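Local coordinates for protein CCMAN5 (Cellulosimicrobium cellulans, PDB 2XSG) that probably hydrolyses alpha-mannosidic linkages as a calcium-containing bacterial glycosidase of family GH92, at residues S158-L163 with Q215-D220. Numbering follows the deposited sequence.
Sequences SLVVDL and QTWGDD
W217 reaches V160 and D162 because its CG lies between the backbone N and the carbonyl carbon (chi1 78°), sending the indole across the sheet, while a CG anti to the backbone N puts the D162 carboxylate beside the ring edge. The parent strands are not neighbours: the short axes of 158-162 and 215-217 are 9.2 Å apart and inclined by 29°, a gap that strand 235-240, antiparallel to both, occupies. The W217 side chain thus reaches across strand 235-240, packing on I237. At the edge of the six-membered ring, V160 CG1 meets W217 CH2 at 3.9 Å, and D162 OD1 lies 3.8 Å from W217 CZ2. The carboxylate plane stands 85° from the indole plane, and V161 O approaches W217 CH2 obliquely at 3.7 Å. The polar ends bond elsewhere: W217 NE1 to D233 OD1, D162 OD1 to E164 N, D162 OD2 to Y97 and, as a salt bridge, to R91, on which the W217 side chain also packs. Replacing W217 by an alanine is likely to open a gap beside V160 and D162 and to leave D233 OD1 without its indole donor. Within this N-terminal beta domain, the aromatic C-H edge facing the D162 carboxylate, with V161 O oblique to the ring, is consistent with a weakly polar contact supplementing the apolar one with V160.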
loop_
_atom_site.group_PDB
_atom_site.type_symbol
_atom_site.label_atom_id
_atom_site.label_comp_id
_atom_site.label_asym_id
_atom_site.label_seq_id
_atom_site.Cartn_x
_atom_site.Cartn_y
_atom_site.Cartn_z
ATOM N N SER A 158 4.155 2.720 -35.363
ATOM C CA SER A 158 2.897 3.292 -34.930
ATOM C C SER A 158 2.714 3.070 -33.425
ATOM O O SER A 158 3.196 2.081 -32.861
ATOM C CB SER A 158 1.754 2.679 -35.739
ATOM O OG SER A 158 0.513 3.026 -35.180
ATOM N N LEU A 159 2.041 4.008 -32.778
ATOM C CA LEU A 159 1.675 3.838 -31.390
ATOM C C LEU A 159 0.178 4.023 -31.302
ATOM O O LEU A 159 -0.346 5.036 -31.765
ATOM C CB LEU A 159 2.385 4.875 -30.501
ATOM C CG LEU A 159 3.913 4.836 -30.416
ATOM C CD1 LEU A 159 4.434 5.929 -29.509
ATOM C CD2 LEU A 159 4.396 3.487 -29.892
ATOM N N VAL A 160 -0.500 3.031 -30.745
ATOM C CA VAL A 160 -1.921 3.120 -30.480
ATOM C C VAL A 160 -2.045 3.703 -29.080
ATOM O O VAL A 160 -1.365 3.227 -28.154
ATOM C CB VAL A 160 -2.580 1.733 -30.519
ATOM C CG1 VAL A 160 -4.008 1.791 -29.998
ATOM C CG2 VAL A 160 -2.546 1.168 -31.939
ATOM N N VAL A 161 -2.883 4.727 -28.933
ATOM C CA VAL A 161 -3.178 5.281 -27.620
ATOM C C VAL A 161 -4.630 4.885 -27.329
ATOM O O VAL A 161 -5.545 5.475 -27.873
ATOM C CB VAL A 161 -2.959 6.825 -27.581
ATOM C CG1 VAL A 161 -3.233 7.397 -26.195
ATOM C CG2 VAL A 161 -1.546 7.202 -28.056
ATOM N N ASP A 162 -4.817 3.854 -26.506
ATOM C CA ASP A 162 -6.140 3.302 -26.214
ATOM C C ASP A 162 -6.687 3.892 -24.910
ATOM O O ASP A 162 -6.139 3.654 -23.803
ATOM C CB ASP A 162 -6.039 1.784 -26.131
ATOM C CG ASP A 162 -7.380 1.094 -26.171
ATOM O OD1 ASP A 162 -8.375 1.619 -25.627
ATOM O OD2 ASP A 162 -7.461 0.006 -26.765
ATOM N N LEU A 163 -7.770 4.648 -25.027
ATOM C CA LEU A 163 -8.314 5.369 -23.875
ATOM C C LEU A 163 -9.481 4.661 -23.210
ATOM O O LEU A 163 -10.109 5.202 -22.297
ATOM C CB LEU A 163 -8.700 6.800 -24.255
ATOM C CG LEU A 163 -7.576 7.821 -24.486
ATOM C CD1 LEU A 163 -6.507 7.754 -23.389
ATOM C CD2 LEU A 163 -6.933 7.599 -25.803
ATOM N N GLN A 215 -5.078 9.372 -36.467
ATOM C CA GLN A 215 -6.488 9.097 -36.620
ATOM C C GLN A 215 -7.058 8.768 -35.251
ATOM O O GLN A 215 -6.333 8.288 -34.366
ATOM C CB GLN A 215 -6.694 7.922 -37.557
ATOM C CG GLN A 215 -6.354 8.259 -39.000
ATOM C CD GLN A 215 -6.763 7.166 -39.956
ATOM O OE1 GLN A 215 -6.362 6.006 -39.814
ATOM N NE2 GLN A 215 -7.573 7.529 -40.949
ATOM N N THR A 216 -8.347 9.029 -35.069
ATOM C CA THR A 216 -8.980 8.778 -33.780
ATOM C C THR A 216 -10.150 7.848 -33.955
ATOM O O THR A 216 -10.595 7.627 -35.077
ATOM C CB THR A 216 -9.477 10.069 -33.133
ATOM O OG1 THR A 216 -10.478 10.662 -33.972
ATOM C CG2 THR A 216 -8.309 11.046 -32.921
ATOM N N TRP A 217 -10.631 7.303 -32.848
ATOM C CA TRP A 217 -11.886 6.548 -32.831
ATOM C C TRP A 217 -12.769 6.921 -31.639
ATOM O O TRP A 217 -12.273 7.338 -30.597
ATOM C CB TRP A 217 -11.634 5.040 -32.854
ATOM C CG TRP A 217 -11.213 4.457 -31.539
ATOM C CD1 TRP A 217 -12.016 4.188 -30.472
ATOM C CD2 TRP A 217 -9.892 4.054 -31.157
ATOM N NE1 TRP A 217 -11.279 3.649 -29.445
ATOM C CE2 TRP A 217 -9.975 3.552 -29.837
ATOM C CE3 TRP A 217 -8.649 4.054 -31.806
ATOM C CZ2 TRP A 217 -8.865 3.051 -29.150
ATOM C CZ3 TRP A 217 -7.531 3.566 -31.115
ATOM C CH2 TRP A 217 -7.654 3.067 -29.803
ATOM N N GLY A 218 -14.074 6.761 -31.816
ATOM C CA GLY A 218 -15.040 6.893 -30.744
ATOM C C GLY A 218 -15.847 5.611 -30.625
ATOM O O GLY A 218 -15.431 4.530 -31.128
ATOM N N ASP A 219 -17.012 5.727 -29.995
ATOM C CA ASP A 219 -17.794 4.554 -29.577
ATOM C C ASP A 219 -18.436 3.741 -30.699
ATOM O O ASP A 219 -18.897 2.613 -30.468
ATOM C CB ASP A 219 -18.843 4.971 -28.556
ATOM C CG ASP A 219 -18.223 5.388 -27.230
ATOM O OD1 ASP A 219 -17.753 4.497 -26.480
ATOM O OD2 ASP A 219 -18.206 6.608 -26.952
ATOM N N ASP A 220 -18.488 4.315 -31.896
ATOM C CA ASP A 220 -18.949 3.585 -33.088
ATOM C C ASP A 220 -17.840 2.754 -33.742
ATOM O O ASP A 220 -18.040 2.203 -34.817
ATOM C CB ASP A 220 -19.597 4.526 -34.111
ATOM C CG ASP A 220 -18.615 5.570 -34.710
ATOM O OD1 ASP A 220 -17.378 5.487 -34.506
ATOM O OD2 ASP A 220 -19.117 6.498 -35.395
#